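PDB 3LD7: Lin0431 protein from Listeria innocua, which is of unknown function but carries a small all-beta domain of the NusG domain II family, in a construct covering most of the protein. Local coordinates for residues L44-G49 with M67-K72; I52-D57 with V63-G68. All coordinates share one frame; numbering follows the deposited sequence.

In the fold
Strand 42-48 runs into strand 51-57 through a short turn, and helix 63-67 with its following loop comes next in the chain. Contacts 1 and 2 take one strand each from this antiparallel pair, in the three-stranded sheet 30-36, 42-48, 51-57, and both end on the same piece of chain, sharing M67 and G68. Their centres lie about 8 Å apart. In contact 2 the helix packs against the outermost strand 51-57; in contact 1 the loop after it sends W69 across that strand to 42-48. One helix-loop segment of the NusG domain II thus touches two neighbouring strands. A salt bridge between E46 and R53 separately links the two contacts.

Contact 1 of 2, residues L44-G49 with M67-K72; sequences LMEVDG and MGWKSK
W69 reaches D48 and E46 with the far end of its indole, a worked example of one aromatic side chain bridging a loop and a strand. From CB, CG lies beside the backbone N and opposite the carbonyl carbon (chi1 -65°), and with chi2 at 107° the benzo end points at strand 42-48. W69 CZ3 lies 3.8 Å from the backbone oxygen E46 O and 3.9 Å from D48 CB. W69 CH2, the next atom round the ring, lies 3.6 Å from both D48 CB and E46 CD. W69 CZ2 makes a looser approach, 4.1 Å from E46 OE1. The E46 carboxylate is inclined to the indole, the two planes standing 58° apart, and the contact is packing rather than a stack. The E46 chain is extended and brings its carboxylate up to the benzo end, where OE1 is paired in a salt bridge with R53. The indole also has a cation-pi partner in R51. Since E46 and D48 are alternate residues, both point toward the loop, while V47 between them turns away to L24, H27 and I52. The tryptophan thus spans strand 51-57, packing on R53 as it passes, and joins the loop between helix 63-67 and strand 76-79 to the middle strand of the three-stranded sheet.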
# COMPACT_ATOMS: atom_id res chain seq x y z
N LEU A 44 4.49 2.32 7.15
CA LEU A 44 5.57 2.63 6.22
C LEU A 44 5.32 1.85 4.95
O LEU A 44 5.40 0.61 4.94
CB LEU A 44 6.90 2.25 6.84
CG LEU A 44 8.15 2.54 6.01
CD1 LEU A 44 8.22 4.01 5.58
CD2 LEU A 44 9.35 2.15 6.82
N MSE A 45 4.95 2.57 3.89
CA MSE A 45 4.66 1.98 2.59
C MSE A 45 5.92 1.92 1.76
O MSE A 45 6.76 2.81 1.84
CB MSE A 45 3.64 2.86 1.86
CG MSE A 45 2.40 3.19 2.70
SE MSE A 45 1.46 1.65 3.41
CE MSE A 45 1.24 0.64 1.72
N GLU A 46 6.02 0.88 0.94
CA GLU A 46 7.20 0.69 0.11
C GLU A 46 6.77 0.25 -1.26
O GLU A 46 6.03 -0.72 -1.41
CB GLU A 46 8.15 -0.35 0.73
CG GLU A 46 9.43 -0.53 -0.07
CD GLU A 46 10.35 -1.59 0.52
OE1 GLU A 46 9.95 -2.26 1.51
OE2 GLU A 46 11.48 -1.75 0.02
N VAL A 47 7.26 0.96 -2.28
CA VAL A 47 7.10 0.54 -3.65
C VAL A 47 8.49 0.20 -4.15
O VAL A 47 9.40 1.01 -4.06
CB VAL A 47 6.48 1.66 -4.51
CG1 VAL A 47 6.39 1.23 -5.96
CG2 VAL A 47 5.08 1.99 -3.96
N ASP A 48 8.67 -1.02 -4.62
CA ASP A 48 9.95 -1.45 -5.14
C ASP A 48 9.70 -2.06 -6.50
O ASP A 48 9.02 -3.08 -6.61
CB ASP A 48 10.59 -2.47 -4.20
CG ASP A 48 12.01 -2.80 -4.60
OD1 ASP A 48 12.93 -2.00 -4.31
OD2 ASP A 48 12.21 -3.87 -5.20
N GLY A 49 10.23 -1.44 -7.56
CA GLY A 49 9.88 -1.88 -8.89
C GLY A 49 8.38 -1.80 -9.04
O GLY A 49 7.78 -0.75 -8.75
N MSE A 67 0.49 -9.72 4.78
CA MSE A 67 0.08 -9.94 3.40
C MSE A 67 1.26 -9.75 2.41
O MSE A 67 1.27 -10.37 1.35
CB MSE A 67 -1.11 -9.06 3.03
CG MSE A 67 -2.35 -9.41 3.80
SE MSE A 67 -3.85 -8.30 3.33
CE MSE A 67 -5.25 -9.29 4.19
N GLY A 68 2.25 -8.93 2.77
CA GLY A 68 3.46 -8.81 1.97
C GLY A 68 3.26 -8.09 0.66
O GLY A 68 2.39 -7.24 0.51
N TRP A 69 4.09 -8.43 -0.31
CA TRP A 69 4.10 -7.74 -1.59
C TRP A 69 2.90 -8.05 -2.47
O TRP A 69 2.48 -9.21 -2.59
CB TRP A 69 5.34 -8.11 -2.40
CG TRP A 69 6.65 -7.71 -1.84
CD1 TRP A 69 7.59 -8.53 -1.28
CD2 TRP A 69 7.23 -6.39 -1.87
NE1 TRP A 69 8.71 -7.80 -0.93
CE2 TRP A 69 8.52 -6.49 -1.29
CE3 TRP A 69 6.78 -5.14 -2.31
CZ2 TRP A 69 9.36 -5.39 -1.12
CZ3 TRP A 69 7.64 -4.03 -2.16
CH2 TRP A 69 8.91 -4.17 -1.57
N LYS A 70 2.39 -7.01 -3.14
CA LYS A 70 1.29 -7.15 -4.08
C LYS A 70 1.63 -6.46 -5.38
O LYS A 70 2.39 -5.48 -5.40
CB LYS A 70 -0.01 -6.59 -3.50
CG LYS A 70 -0.46 -7.28 -2.24
CD LYS A 70 -0.89 -8.71 -2.50
CE LYS A 70 -1.33 -9.36 -1.19
NZ LYS A 70 -1.80 -10.77 -1.41
N SER A 71 1.09 -6.96 -6.49
CA SER A 71 1.46 -6.40 -7.78
C SER A 71 0.44 -6.61 -8.89
O SER A 71 0.56 -6.03 -9.97
CB SER A 71 2.81 -6.97 -8.24
OG SER A 71 2.67 -8.36 -8.56
N LYS A 72 -0.57 -7.43 -8.63
CA LYS A 72 -1.53 -7.80 -9.66
C LYS A 72 -2.89 -7.13 -9.52
O LYS A 72 -3.33 -6.83 -8.42
CB LYS A 72 -1.71 -9.32 -9.68
CG LYS A 72 -0.48 -10.06 -10.15
CD LYS A 72 -0.77 -11.54 -10.38
CE LYS A 72 0.46 -12.28 -10.87
NZ LYS A 72 0.99 -11.73 -12.15

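Contact 2 of 2, residues I52-D57 with V63-G68; sequences IRIKED and VGVKMG
I54 and V65 meet through apolar branches, with I54 CG2 3.7 Å from V65 CG2 and the two side chains crossing at about a right angle. With chi1 at -56°, the I54 CG2 methyl is set opposite the backbone N and CG1 opposite the carbonyl carbon, and the two branches meet V65 and G64 separately. The CG1 branch ends over the helix backbone, I54 CD1 lying 3.9 Å from G64 CA; the absence of a side chain on G64 lets the methyl come this near. V65 CG2 also lies beside the D57 carboxylate, 3.4 Å from D57 OD2. At the other end of the contact R53 CB packs 3.6 Å from G68 O, whereas the R53 guanidinium leads away to its salt bridge with E46. Beyond I54 the strand carries a classic beta bulge, K55 and E56 both facing L44 of the neighbouring strand.

The polar links between the segments run through water. One molecule accepts from I54 N and donates to G64 O and G68 O, each 2.8 Å from the water. A second donates to I54 O and V65 O, each 2.7 Å away. A third donates to D57 OD2, 2.6 Å away, and accepts from V65 N near the start of the helix. D57 OD1 is held separately by S59.

The helix, crossing at -124°, thus lies against the strand through a small apolar patch flanked by water-mediated links. The bound waters bridge the backbone N and O of I54 to carbonyls of G64, G68 and V65, consistent with their being part of the interface.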
# COMPACT_ATOMS: atom_id res chain seq x y z
N ILE A 52 4.21 -3.40 -4.37
CA ILE A 52 3.99 -2.54 -3.22
C ILE A 52 3.71 -3.38 -1.98
O ILE A 52 3.14 -4.47 -2.08
CB ILE A 52 2.82 -1.55 -3.50
CG1 ILE A 52 2.68 -0.53 -2.36
CG2 ILE A 52 1.52 -2.30 -3.80
CD1 ILE A 52 1.69 0.59 -2.69
N ARG A 53 4.13 -2.89 -0.82
CA ARG A 53 3.78 -3.54 0.44
C ARG A 53 3.72 -2.53 1.56
O ARG A 53 4.22 -1.40 1.42
CB ARG A 53 4.82 -4.60 0.84
CG ARG A 53 6.18 -4.03 1.26
CD ARG A 53 7.12 -5.12 1.76
NE ARG A 53 8.46 -4.60 1.97
CZ ARG A 53 9.51 -5.35 2.27
NH1 ARG A 53 9.37 -6.67 2.47
NH2 ARG A 53 10.70 -4.79 2.38
N ILE A 54 3.14 -2.94 2.68
CA ILE A 54 3.40 -2.26 3.93
C ILE A 54 4.67 -2.87 4.49
O ILE A 54 4.71 -4.06 4.84
CB ILE A 54 2.29 -2.39 4.96
CG1 ILE A 54 0.94 -1.91 4.40
CG2 ILE A 54 2.67 -1.62 6.24
CD1 ILE A 54 -0.25 -2.31 5.32
N LYS A 55 5.75 -2.09 4.51
CA LYS A 55 7.03 -2.60 4.98
C LYS A 55 7.01 -2.84 6.48
O LYS A 55 7.51 -3.87 6.97
CB LYS A 55 8.16 -1.63 4.61
CG LYS A 55 9.53 -2.10 5.10
CD LYS A 55 10.64 -1.20 4.61
CE LYS A 55 12.01 -1.75 5.06
NZ LYS A 55 13.14 -0.97 4.52
N GLU A 56 6.41 -1.91 7.20
CA GLU A 56 6.42 -1.97 8.65
C GLU A 56 5.32 -1.09 9.17
O GLU A 56 4.99 -0.07 8.55
CB GLU A 56 7.79 -1.50 9.14
CG GLU A 56 7.93 -1.24 10.60
CD GLU A 56 9.13 -0.34 10.87
OE1 GLU A 56 10.21 -0.58 10.29
OE2 GLU A 56 8.98 0.63 11.63
N ASP A 57 4.72 -1.47 10.29
CA ASP A 57 3.74 -0.62 10.94
C ASP A 57 3.60 -1.03 12.39
O ASP A 57 4.15 -2.07 12.79
CB ASP A 57 2.38 -0.57 10.20
CG ASP A 57 1.59 -1.85 10.26
OD1 ASP A 57 1.51 -2.48 11.34
OD2 ASP A 57 0.96 -2.18 9.22
N VAL A 63 -1.80 -7.63 10.13
CA VAL A 63 -2.38 -8.37 9.02
C VAL A 63 -1.89 -7.85 7.68
O VAL A 63 -1.55 -8.62 6.80
CB VAL A 63 -3.93 -8.32 9.08
CG1 VAL A 63 -4.55 -8.73 7.75
CG2 VAL A 63 -4.42 -9.16 10.23
N GLY A 64 -1.85 -6.53 7.53
CA GLY A 64 -1.43 -5.96 6.26
C GLY A 64 0.03 -6.22 5.97
O GLY A 64 0.41 -6.58 4.84
N VAL A 65 0.87 -6.07 7.00
CA VAL A 65 2.30 -6.39 6.85
C VAL A 65 2.48 -7.87 6.44
O VAL A 65 3.29 -8.19 5.57
CB VAL A 65 3.07 -6.12 8.16
CG1 VAL A 65 4.45 -6.75 8.12
CG2 VAL A 65 3.19 -4.60 8.44
N LYS A 66 1.70 -8.77 7.04
CA LYS A 66 1.84 -10.18 6.75
C LYS A 66 1.35 -10.56 5.35
O LYS A 66 1.78 -11.58 4.78
CB LYS A 66 1.13 -11.01 7.82
CG LYS A 66 1.88 -11.00 9.14
CD LYS A 66 1.05 -11.66 10.26
CE LYS A 66 1.74 -11.48 11.60
NZ LYS A 66 1.06 -12.19 12.71
N MSE A 67 0.49 -9.72 4.78
CA MSE A 67 0.08 -9.94 3.40
C MSE A 67 1.26 -9.75 2.41
O MSE A 67 1.27 -10.37 1.35
CB MSE A 67 -1.11 -9.06 3.03
CG MSE A 67 -2.35 -9.41 3.80
SE MSE A 67 -3.85 -8.30 3.33
CE MSE A 67 -5.25 -9.29 4.19
N GLY A 68 2.25 -8.93 2.77
CA GLY A 68 3.46 -8.81 1.97
C GLY A 68 3.26 -8.09 0.66
O GLY A 68 2.39 -7.24 0.51
O HOH W 1 2.01 -5.59 2.76
O HOH W 2 5.16 -6.71 4.29
O HOH W 3 -0.20 -4.52 9.18